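Local coordinates for uncharacterized protein (Klebsiella pneumoniae, PDB 2A2L) that is of unknown function but resembles the haem-degrading HbpS-like proteins, and so may bind or break down haem or a related ligand, at residues 67-72 with 100-105; 60-65 with 121-126; 106-111 with 133-138; 34-39 with 47-52. All coordinates share one frame; numbering follows the deposited sequence.

Contact 1. Residues 67-72 with 100-105; sequences AWSACS and RIIIFG
R100 lies across W68, joining the end of helix 59-72 to the loop that leads into strand 107-111. Its guanidinium rests flat over the five-membered part of the indole, with the two planes only 18° apart. R100 CZ stands 3.8 Å from the centroid of the W68 five-membered ring, close to the ring normal, which makes the stack a cation-pi interaction. The bend of the arginine chain at chi3 (81°) folds the guanidinium back over the ring. R100 CB lies over the six-membered part of the indole, 3.6 Å from W68 CZ3. The opposite face of the indole is occupied by S72 CB, one helical turn further on. R100 NE is also hydrogen-bonded to N65 OD1 of the same helix as W68, which probably helps hold the guanidinium flat on the indole.

The polar link runs through S69. Its OG accepts the backbone N-H of I102 (I102 N to S69 OG 2.9 Å, 156° at the hydrogen) and is also hydrogen-bonded to the carbonyl O of N65, a turn earlier. One buried hydroxyl thus joins helix and loop.

Apolar packing completes the contact: I101 CG1 comes up to the edge of the indole, 4.0 Å from W68 CZ3. S58 of a neighbouring subunit packs on both W68 and I101, and T96 of a second neighbour on I102, placing the contact close to subunit boundaries. This is a stacked arginine–tryptophan pair beside a helix serine that captures a loop N-H, a combination that here fastens an irregular segment to the last turns of a helix.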
loop_
_atom_site.group_PDB
_atom_site.type_symbol
_atom_site.label_atom_id
_atom_site.label_comp_id
_atom_site.label_asym_id
_atom_site.label_seq_id
_atom_site.Cartn_x
_atom_site.Cartn_y
_atom_site.Cartn_z
ATOM N N ALA A 67 19.791 1.347 6.808
ATOM C CA ALA A 67 20.162 2.425 7.727
ATOM C C ALA A 67 19.060 2.570 8.776
ATOM O O ALA A 67 19.324 2.588 9.985
ATOM C CB ALA A 67 20.400 3.755 6.982
ATOM N N TRP A 68 17.822 2.655 8.302
ATOM C CA TRP A 68 16.683 2.786 9.187
ATOM C C TRP A 68 16.566 1.603 10.139
ATOM O O TRP A 68 16.182 1.791 11.293
ATOM C CB TRP A 68 15.394 3.020 8.400
ATOM C CG TRP A 68 14.180 3.124 9.271
ATOM C CD1 TRP A 68 13.630 4.271 9.799
ATOM C CD2 TRP A 68 13.357 2.043 9.714
ATOM N NE1 TRP A 68 12.525 3.961 10.545
ATOM C CE2 TRP A 68 12.337 2.601 10.521
ATOM C CE3 TRP A 68 13.408 0.649 9.551
ATOM C CZ2 TRP A 68 11.358 1.820 11.142
ATOM C CZ3 TRP A 68 12.439 -0.130 10.179
ATOM C CH2 TRP A 68 11.423 0.463 10.962
ATOM N N SER A 69 16.908 0.401 9.668
ATOM C CA SER A 69 16.920 -0.780 10.526
ATOM C C SER A 69 18.037 -0.733 11.563
ATOM O O SER A 69 17.819 -1.004 12.740
ATOM C CB SER A 69 17.045 -2.054 9.692
ATOM O OG SER A 69 15.857 -2.330 8.981
ATOM N N ALA A 70 19.236 -0.389 11.111
ATOM C CA ALA A 70 20.367 -0.191 12.000
ATOM C C ALA A 70 20.141 0.854 13.112
ATOM O O ALA A 70 20.595 0.675 14.249
ATOM C CB ALA A 70 21.588 0.139 11.203
ATOM N N CYS A 71 19.444 1.938 12.782
ATOM C CA CYS A 71 19.141 2.991 13.752
ATOM C C CYS A 71 17.989 2.559 14.643
ATOM O O CYS A 71 18.001 2.818 15.833
ATOM C CB CYS A 71 18.731 4.283 13.033
ATOM S SG CYS A 71 18.301 5.654 14.152
ATOM N N SER A 72 16.968 1.950 14.050
ATOM C CA SER A 72 15.738 1.688 14.773
ATOM C C SER A 72 16.002 0.590 15.815
ATOM O O SER A 72 15.749 0.809 17.001
ATOM C CB SER A 72 14.587 1.391 13.796
ATOM O OG SER A 72 13.424 0.893 14.439
ATOM N N ARG A 100 10.430 -3.015 6.242
ATOM C CA ARG A 100 11.580 -2.101 6.224
ATOM C C ARG A 100 12.752 -2.698 6.961
ATOM O O ARG A 100 13.880 -2.203 6.823
ATOM C CB ARG A 100 11.246 -0.746 6.866
ATOM C CG ARG A 100 10.351 0.153 6.033
ATOM C CD ARG A 100 10.392 1.591 6.539
ATOM N NE ARG A 100 11.569 2.285 6.032
ATOM C CZ ARG A 100 11.948 3.498 6.420
ATOM N NH1 ARG A 100 11.223 4.152 7.322
ATOM N NH2 ARG A 100 13.043 4.054 5.899
ATOM N N ILE A 101 12.494 -3.725 7.774
ATOM C CA ILE A 101 13.574 -4.332 8.561
ATOM C C ILE A 101 14.460 -5.227 7.696
ATOM O O ILE A 101 14.012 -6.256 7.201
ATOM C CB ILE A 101 13.108 -5.049 9.856
ATOM C CG1 ILE A 101 12.560 -4.027 10.855
ATOM C CG2 ILE A 101 14.288 -5.770 10.510
ATOM C CD1 ILE A 101 11.828 -4.640 12.026
ATOM N N ILE A 102 15.706 -4.809 7.496
ATOM C CA ILE A 102 16.632 -5.609 6.706
ATOM C C ILE A 102 17.413 -6.555 7.581
ATOM O O ILE A 102 17.737 -6.220 8.717
ATOM C CB ILE A 102 17.555 -4.764 5.815
ATOM C CG1 ILE A 102 16.744 -3.728 5.026
ATOM C CG2 ILE A 102 18.294 -5.658 4.826
ATOM C CD1 ILE A 102 15.772 -4.362 4.060
ATOM N N ILE A 103 17.671 -7.760 7.072
ATOM C CA ILE A 103 18.092 -8.872 7.926
ATOM C C ILE A 103 19.366 -9.512 7.400
ATOM O O ILE A 103 19.734 -10.610 7.806
ATOM C CB ILE A 103 16.975 -9.960 8.082
ATOM C CG1 ILE A 103 16.477 -10.435 6.712
ATOM C CG2 ILE A 103 15.848 -9.437 8.954
ATOM C CD1 ILE A 103 15.720 -11.724 6.737
ATOM N N PHE A 104 20.036 -8.829 6.484
ATOM C CA PHE A 104 21.402 -9.194 6.129
ATOM C C PHE A 104 22.297 -7.977 6.280
ATOM O O PHE A 104 21.815 -6.833 6.258
ATOM C CB PHE A 104 21.497 -9.822 4.729
ATOM C CG PHE A 104 20.594 -9.182 3.710
ATOM C CD1 PHE A 104 21.037 -8.105 2.933
ATOM C CD2 PHE A 104 19.303 -9.646 3.521
ATOM C CE1 PHE A 104 20.194 -7.511 2.003
ATOM C CE2 PHE A 104 18.450 -9.043 2.598
ATOM C CZ PHE A 104 18.902 -7.979 1.832
ATOM N N GLY A 105 23.592 -8.236 6.461
ATOM C CA GLY A 105 24.561 -7.203 6.766
ATOM C C GLY A 105 24.564 -6.066 5.765
ATOM O O GLY A 105 24.148 -6.233 4.614
#

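Contact 2. Residues 60-65 with 121-126; sequences CDISLN and GVSGGT
S63 OG lies 3.1 Å from G121 O, within hydrogen-bonding reach, and is hydrogen-bonded to S38 OG on strand 36-41. With OG roughly anti to the backbone N (chi1 153°), the hydroxyl reaches the strand carbonyl and is placed between two adjacent strands of the sheet.

Close approach is the other theme. Helix 60-65 and strand 121-123 run nearly antiparallel, at 153°, with their axes 6.2 Å apart at closest. G121, lacking a side chain, brings its backbone against the helix: the CA atoms of S63 and G121 are 4.8 Å apart, and G121 CA makes a CA-H...O contact of 3.4 Å with S63 O. A CB at G121 would run into that same carbonyl oxygen, so the close approach depends on the glycine. Two residues along the strand, S123 turns its CB toward the helix. This CB lies 3.8 Å from S63 CB, while S123 OG sits 3.2 Å from the methyl I62 CG2; S123 OG also makes a weak hydrogen bond with S59 OG.

Between G121 and S123, V122 turns its side chain the other way, onto L133 of helix 127-143, so the strand has a helix on each side. Past the strand, T126 is the N-cap of helix 127-143, its OG1 accepting from Q129 N. This is helix-on-sheet packing in a layered alpha+beta fold, with helix 59-72 on one face of the antiparallel sheet and helix 127-143 on the other, consistent with the HbpS-like family.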
loop_
_atom_site.group_PDB
_atom_site.type_symbol
_atom_site.label_atom_id
_atom_site.label_comp_id
_atom_site.label_asym_id
_atom_site.label_seq_id
_atom_site.Cartn_x
_atom_site.Cartn_y
_atom_site.Cartn_z
ATOM N N CYS A 60 18.549 0.995 -3.747
ATOM C CA CYS A 60 18.239 2.252 -3.038
ATOM C C CYS A 60 17.321 2.101 -1.834
ATOM O O CYS A 60 17.614 2.669 -0.789
ATOM C CB CYS A 60 17.658 3.346 -3.940
ATOM S SG CYS A 60 18.157 3.321 -5.648
ATOM N N ASP A 61 16.199 1.402 -2.008
ATOM C CA ASP A 61 15.299 1.039 -0.904
ATOM C C ASP A 61 16.078 0.225 0.130
ATOM O O ASP A 61 16.154 0.592 1.308
ATOM C CB ASP A 61 14.117 0.181 -1.438
ATOM C CG ASP A 61 12.751 0.628 -0.904
ATOM O OD1 ASP A 61 12.596 1.822 -0.555
ATOM O OD2 ASP A 61 11.823 -0.215 -0.851
ATOM N N ILE A 62 16.670 -0.875 -0.332
ATOM C CA ILE A 62 17.509 -1.717 0.526
ATOM C C ILE A 62 18.489 -0.896 1.357
ATOM O O ILE A 62 18.528 -1.030 2.573
ATOM C CB ILE A 62 18.329 -2.766 -0.271
ATOM C CG1 ILE A 62 17.408 -3.719 -1.017
ATOM C CG2 ILE A 62 19.239 -3.548 0.684
ATOM C CD1 ILE A 62 18.110 -4.473 -2.135
ATOM N N SER A 63 19.277 -0.054 0.699
ATOM C CA SER A 63 20.315 0.716 1.392
ATOM C C SER A 63 19.753 1.661 2.442
ATOM O O SER A 63 20.248 1.694 3.578
ATOM C CB SER A 63 21.190 1.482 0.401
ATOM O OG SER A 63 21.740 2.635 1.019
ATOM N N LEU A 64 18.718 2.419 2.071
ATOM C CA LEU A 64 17.939 3.222 3.046
ATOM C C LEU A 64 17.419 2.392 4.214
ATOM O O LEU A 64 17.637 2.715 5.374
ATOM C CB LEU A 64 16.785 3.974 2.366
ATOM C CG LEU A 64 15.986 4.961 3.226
ATOM C CD1 LEU A 64 16.882 6.089 3.724
ATOM C CD2 LEU A 64 14.726 5.513 2.515
ATOM N N ASN A 65 16.752 1.295 3.930
ATOM C CA ASN A 65 16.160 0.536 5.032
ATOM C C ASN A 65 17.131 -0.176 5.940
ATOM O O ASN A 65 16.822 -0.411 7.099
ATOM C CB ASN A 65 15.093 -0.406 4.525
ATOM C CG ASN A 65 13.990 0.327 3.862
ATOM O OD1 ASN A 65 13.558 1.400 4.332
ATOM N ND2 ASN A 65 13.527 -0.211 2.752
ATOM N N GLY A 121 23.784 2.689 5.802
ATOM C CA GLY A 121 23.347 1.519 5.051
ATOM C C GLY A 121 24.048 1.493 3.696
ATOM O O GLY A 121 24.128 2.515 3.015
ATOM N N VAL A 122 24.587 0.333 3.323
ATOM C CA VAL A 122 25.240 0.139 2.015
ATOM C C VAL A 122 24.596 -1.063 1.326
ATOM O O VAL A 122 24.290 -2.069 1.967
ATOM C CB VAL A 122 26.777 -0.091 2.172
ATOM C CG1 VAL A 122 27.429 -0.497 0.849
ATOM C CG2 VAL A 122 27.454 1.163 2.670
ATOM N N SER A 123 24.364 -0.960 0.029
ATOM C CA SER A 123 23.789 -2.075 -0.706
ATOM C C SER A 123 24.341 -2.094 -2.110
ATOM O O SER A 123 24.678 -1.047 -2.646
ATOM C CB SER A 123 22.268 -1.986 -0.731
ATOM O OG SER A 123 21.703 -3.118 -1.362
ATOM N N GLY A 124 24.444 -3.288 -2.686
ATOM C CA GLY A 124 24.742 -3.441 -4.106
ATOM C C GLY A 124 26.038 -4.197 -4.358
ATOM O O GLY A 124 26.423 -4.425 -5.503
ATOM N N GLY A 125 26.725 -4.576 -3.286
ATOM C CA GLY A 125 27.786 -5.561 -3.402
ATOM C C GLY A 125 27.269 -6.892 -2.907
ATOM O O GLY A 125 26.062 -7.067 -2.759
ATOM N N THR A 126 28.189 -7.827 -2.667
ATOM C CA THR A 126 28.004 -8.868 -1.656
ATOM C C THR A 126 27.746 -8.297 -0.258
ATOM O O THR A 126 28.094 -7.158 0.041
ATOM C CB THR A 126 29.245 -9.790 -1.526
ATOM O OG1 THR A 126 30.197 -9.196 -0.623
ATOM C CG2 THR A 126 29.859 -10.101 -2.875
#

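Contact 3. Residues 106-111 with 133-138; sequences GGLPVI and LAQCAL
L108 provides the bump that fits into the hollow of helix 133-138. Its side chain, with CG beside the backbone N (chi1 -73°), reaches up between the helix residues A134, Q135 and L138. The methyl CD1 touches A134 CB at 3.7 Å and lies as near as 3.4 Å to the backbone N of Q135. The Q135 side chain crosses the leucine at about a right angle and brings NE2 to 3.4 Å from L108 CD1; a bend at chi2 (58°) puts it there.

The reciprocal bump is L138. It spreads its two branches over the strand: CD1 sits 3.8 Å from L108 CB and 3.5 Å from the carbonyl O of P109, while CD2 meets V110 CG2 obliquely at 3.8 Å. Strand and helix run almost parallel, 16° apart with axes 8.1 Å apart at their closest, and the small A134 faces G106, where the chain comes close.

No hydrogen bond crosses the contact, and P109 O and Q135 NE2 meet only leucine methyls across it. The backbone of strand 107-111 pairs with strand 116-123 instead, so the hold of helix 127-143 on this edge of the sheet comes mainly from apolar packing and burial, with fit mattering more than direction.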
loop_
_atom_site.group_PDB
_atom_site.type_symbol
_atom_site.label_atom_id
_atom_site.label_comp_id
_atom_site.label_asym_id
_atom_site.label_seq_id
_atom_site.Cartn_x
_atom_site.Cartn_y
_atom_site.Cartn_z
ATOM N N GLY A 106 25.025 -4.903 6.212
ATOM C CA GLY A 106 25.171 -3.765 5.327
ATOM C C GLY A 106 24.681 -2.479 5.947
ATOM O O GLY A 106 24.791 -1.416 5.338
ATOM N N GLY A 107 24.129 -2.583 7.161
ATOM C CA GLY A 107 23.544 -1.450 7.857
ATOM C C GLY A 107 24.193 -1.382 9.211
ATOM O O GLY A 107 24.249 -2.387 9.901
ATOM N N LEU A 108 24.723 -0.221 9.577
ATOM C CA LEU A 108 25.333 -0.052 10.903
ATOM C C LEU A 108 24.782 1.185 11.610
ATOM O O LEU A 108 24.573 2.205 10.975
ATOM C CB LEU A 108 26.867 0.017 10.798
ATOM C CG LEU A 108 27.566 -1.309 10.480
ATOM C CD1 LEU A 108 29.023 -1.113 10.182
ATOM C CD2 LEU A 108 27.392 -2.336 11.606
ATOM N N PRO A 109 24.512 1.089 12.921
ATOM C CA PRO A 109 24.277 2.296 13.714
ATOM C C PRO A 109 25.557 3.109 13.932
ATOM O O PRO A 109 26.655 2.552 13.971
ATOM C CB PRO A 109 23.767 1.731 15.038
ATOM C CG PRO A 109 24.420 0.406 15.122
ATOM C CD PRO A 109 24.372 -0.128 13.734
ATOM N N VAL A 110 25.409 4.425 14.045
ATOM C CA VAL A 110 26.537 5.309 14.319
ATOM C C VAL A 110 26.513 5.655 15.803
ATOM O O VAL A 110 25.541 6.240 16.280
ATOM C CB VAL A 110 26.443 6.623 13.495
ATOM C CG1 VAL A 110 27.631 7.530 13.794
ATOM C CG2 VAL A 110 26.360 6.333 12.009
ATOM N N ILE A 111 27.568 5.288 16.519
ATOM C CA ILE A 111 27.600 5.429 17.975
ATOM C C ILE A 111 28.555 6.539 18.423
ATOM O O ILE A 111 29.781 6.435 18.278
ATOM C CB ILE A 111 27.990 4.107 18.667
ATOM C CG1 ILE A 111 26.916 3.041 18.432
ATOM C CG2 ILE A 111 28.283 4.321 20.152
ATOM C CD1 ILE A 111 27.500 1.704 18.048
ATOM N N LEU A 133 32.018 -1.680 3.831
ATOM C CA LEU A 133 31.931 -0.312 3.359
ATOM C C LEU A 133 31.125 0.496 4.352
ATOM O O LEU A 133 31.242 1.719 4.415
ATOM C CB LEU A 133 31.264 -0.264 1.985
ATOM C CG LEU A 133 31.991 -0.934 0.830
ATOM C CD1 LEU A 133 31.162 -0.852 -0.392
ATOM C CD2 LEU A 133 33.341 -0.298 0.594
ATOM N N ALA A 134 30.305 -0.207 5.130
ATOM C CA ALA A 134 29.513 0.404 6.167
ATOM C C ALA A 134 30.386 0.745 7.368
ATOM O O ALA A 134 30.262 1.838 7.914
ATOM C CB ALA A 134 28.361 -0.503 6.556
ATOM N N GLN A 135 31.276 -0.174 7.756
ATOM C CA GLN A 135 32.286 0.091 8.799
ATOM C C GLN A 135 33.277 1.171 8.365
ATOM O O GLN A 135 33.651 2.022 9.143
ATOM C CB GLN A 135 33.039 -1.189 9.180
ATOM C CG GLN A 135 33.828 -1.111 10.504
ATOM C CD GLN A 135 32.968 -0.764 11.743
ATOM O OE1 GLN A 135 33.275 0.176 12.496
ATOM N NE2 GLN A 135 31.902 -1.533 11.959
ATOM N N CYS A 136 33.670 1.109 7.102
ATOM C CA CYS A 136 34.455 2.112 6.423
ATOM C C CYS A 136 33.895 3.522 6.592
ATOM O O CYS A 136 34.645 4.445 6.844
ATOM C CB CYS A 136 34.510 1.715 4.950
ATOM S SG CYS A 136 35.059 2.945 3.744
ATOM N N ALA A 137 32.581 3.678 6.454
ATOM C CA ALA A 137 31.897 4.942 6.752
ATOM C C ALA A 137 32.038 5.354 8.225
ATOM O O ALA A 137 32.344 6.509 8.521
ATOM C CB ALA A 137 30.425 4.857 6.369
ATOM N N LEU A 138 31.818 4.411 9.139
ATOM C CA LEU A 138 31.957 4.652 10.576
ATOM C C LEU A 138 33.384 5.087 10.934
ATOM O O LEU A 138 33.585 6.055 11.657
ATOM C CB LEU A 138 31.549 3.400 11.366
ATOM C CG LEU A 138 30.141 2.816 11.140
ATOM C CD1 LEU A 138 29.727 2.009 12.324
ATOM C CD2 LEU A 138 29.091 3.880 10.907
#

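Contact 4. Residues 34-39 with 47-52; sequences AVVFSV and LLIQRM
M52 and V35 lie side by side and point the same way, with M52 CE 3.6 Å from V35 CG2. A bend at the end of the methionine (chi3 -138°) brings that methyl against the valine, while M52 SD takes a weak hydrogen bond from V35 N (3.3 Å). M52 N in turn donates to V35 O from above the carbonyl plane, and a water bridges V35 O and Q50 O.

One step along, V36, a non-hydrogen-bonded partner of R51, turns to the face that carries S38, I49 and R51. Its CG2 meets R51 CG at 3.6 Å and its CG1 meets I49 CG2 at 4.0 Å, both pairs crossing obliquely. The guanidinium of R51 leads away, to a salt bridge with D41 of a neighbouring subunit. On the same face S38 OG, whose polar partner is S63 of helix 59-72, rests 3.7 Å from I49 CG1.

The strands form an antiparallel beta hairpin, regular until a classic beta bulge where L47 and L48 both face V39. V39 O there accepts two N-H groups in its carbonyl plane, from L47 N at 2.9 Å and from L48 N at 3.1 Å. The side chains of V39 and L47 also cross obliquely, V39 CG1 to L47 CD1.

The other face carries F37, V39, L48 and Q50. F37 CD2 lies 4.2 Å from L48 CD2, which approaches the ring obliquely. Along L48 to Q50 the ladder continues into an antiparallel strand of that neighbouring subunit.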
loop_
_atom_site.group_PDB
_atom_site.type_symbol
_atom_site.label_atom_id
_atom_site.label_comp_id
_atom_site.label_asym_id
_atom_site.label_seq_id
_atom_site.Cartn_x
_atom_site.Cartn_y
_atom_site.Cartn_z
ATOM N N ALA A 34 30.128 -1.050 -7.317
ATOM C CA ALA A 34 29.247 0.114 -7.300
ATOM C C ALA A 34 28.097 -0.075 -6.315
ATOM O O ALA A 34 27.296 -1.002 -6.447
ATOM C CB ALA A 34 28.706 0.369 -8.672
ATOM N N VAL A 35 28.012 0.816 -5.332
ATOM C CA VAL A 35 26.994 0.690 -4.294
ATOM C C VAL A 35 26.076 1.900 -4.147
ATOM O O VAL A 35 26.441 3.006 -4.524
ATOM C CB VAL A 35 27.605 0.312 -2.934
ATOM C CG1 VAL A 35 28.383 -1.002 -3.036
ATOM C CG2 VAL A 35 28.459 1.424 -2.394
ATOM N N VAL A 36 24.887 1.682 -3.575
ATOM C CA VAL A 36 24.154 2.753 -2.875
ATOM C C VAL A 36 24.603 2.969 -1.411
ATOM O O VAL A 36 24.824 2.009 -0.685
ATOM C CB VAL A 36 22.647 2.540 -2.979
ATOM C CG1 VAL A 36 21.855 3.825 -2.635
ATOM C CG2 VAL A 36 22.312 2.068 -4.385
ATOM N N PHE A 37 24.730 4.234 -0.992
ATOM C CA PHE A 37 25.018 4.592 0.405
ATOM C C PHE A 37 23.895 5.443 0.948
ATOM O O PHE A 37 23.425 6.379 0.281
ATOM C CB PHE A 37 26.323 5.386 0.521
ATOM C CG PHE A 37 26.715 5.752 1.951
ATOM C CD1 PHE A 37 26.937 4.749 2.918
ATOM C CD2 PHE A 37 26.906 7.095 2.315
ATOM C CE1 PHE A 37 27.316 5.067 4.241
ATOM C CE2 PHE A 37 27.298 7.449 3.639
ATOM C CZ PHE A 37 27.509 6.431 4.606
ATOM N N SER A 38 23.461 5.122 2.160
ATOM C CA SER A 38 22.437 5.922 2.821
ATOM C C SER A 38 22.847 6.235 4.228
ATOM O O SER A 38 23.607 5.477 4.809
ATOM C CB SER A 38 21.098 5.227 2.789
ATOM O OG SER A 38 20.794 4.874 1.461
ATOM N N VAL A 39 22.376 7.380 4.736
ATOM C CA VAL A 39 22.527 7.771 6.137
ATOM C C VAL A 39 21.220 8.349 6.610
ATOM O O VAL A 39 20.647 9.215 5.960
ATOM C CB VAL A 39 23.610 8.886 6.385
ATOM C CG1 VAL A 39 23.765 9.153 7.911
ATOM C CG2 VAL A 39 24.954 8.514 5.799
ATOM N N LEU A 47 18.776 11.449 5.725
ATOM C CA LEU A 47 19.640 12.604 5.489
ATOM C C LEU A 47 20.153 12.500 4.070
ATOM O O LEU A 47 19.973 13.412 3.285
ATOM C CB LEU A 47 20.832 12.614 6.459
ATOM C CG LEU A 47 20.612 13.001 7.915
ATOM C CD1 LEU A 47 21.895 12.777 8.734
ATOM C CD2 LEU A 47 20.167 14.441 8.008
ATOM N N LEU A 48 20.782 11.376 3.742
ATOM C CA LEU A 48 21.411 11.197 2.440
ATOM C C LEU A 48 21.078 9.832 1.838
ATOM O O LEU A 48 21.059 8.827 2.549
ATOM C CB LEU A 48 22.920 11.337 2.565
ATOM C CG LEU A 48 23.709 11.507 1.267
ATOM C CD1 LEU A 48 24.738 12.595 1.480
ATOM C CD2 LEU A 48 24.399 10.207 0.891
ATOM N N ILE A 49 20.826 9.818 0.525
ATOM C CA ILE A 49 20.923 8.602 -0.304
ATOM C C ILE A 49 21.740 8.874 -1.560
ATOM O O ILE A 49 21.424 9.789 -2.295
ATOM C CB ILE A 49 19.543 8.121 -0.761
ATOM C CG1 ILE A 49 18.702 7.697 0.429
ATOM C CG2 ILE A 49 19.660 7.013 -1.822
ATOM C CD1 ILE A 49 17.229 7.424 0.066
ATOM N N GLN A 50 22.763 8.065 -1.814
ATOM C CA GLN A 50 23.656 8.277 -2.945
ATOM C C GLN A 50 23.979 7.007 -3.728
ATOM O O GLN A 50 24.564 6.066 -3.184
ATOM C CB GLN A 50 24.958 8.890 -2.453
ATOM C CG GLN A 50 25.956 9.109 -3.539
ATOM C CD GLN A 50 27.146 9.878 -3.071
ATOM O OE1 GLN A 50 27.060 11.090 -2.880
ATOM N NE2 GLN A 50 28.272 9.185 -2.872
ATOM N N ARG A 51 23.603 7.001 -5.006
ATOM C CA ARG A 51 23.727 5.816 -5.848
ATOM C C ARG A 51 24.799 5.960 -6.941
ATOM O O ARG A 51 24.702 6.809 -7.827
ATOM C CB ARG A 51 22.381 5.384 -6.445
ATOM C CG ARG A 51 22.516 4.151 -7.345
ATOM C CD ARG A 51 21.189 3.583 -7.837
ATOM N NE ARG A 51 20.690 4.270 -9.037
ATOM C CZ ARG A 51 21.137 4.069 -10.277
ATOM N NH1 ARG A 51 22.113 3.198 -10.520
ATOM N NH2 ARG A 51 20.602 4.743 -11.289
ATOM N N MET A 52 25.827 5.129 -6.847
ATOM C CA MET A 52 26.765 4.971 -7.937
ATOM C C MET A 52 26.081 4.506 -9.230
ATOM O O MET A 52 25.115 3.724 -9.211
ATOM C CB MET A 52 27.900 4.025 -7.542
ATOM C CG MET A 52 28.898 4.666 -6.581
ATOM S SD MET A 52 29.959 3.504 -5.755
ATOM C CE MET A 52 29.968 4.126 -4.136
HETATM O O HOH W 1 27.367 5.470 -2.713
#

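How the contacts relate
From the N terminus, contact 4 closes first, as a short hairpin between strands 36-41 and 46-51, and ends before the other loops begin. Helix 59-72 then opens two of them. Its earlier half, in contact 2, reaches strand 116-123; its later half, in contact 1, closes a smaller loop that lies wholly within this span. Contact 3 starts at strand 107-111, after contact 1 has closed, and ends on helix 127-143, so it crosses contact 2. Strand 116-123 lies between strands 36-41 and 107-111 in the sheet: contacts 1 and 2 fix the helix and loop over one face, and contact 3 packs helix 127-143 on the other.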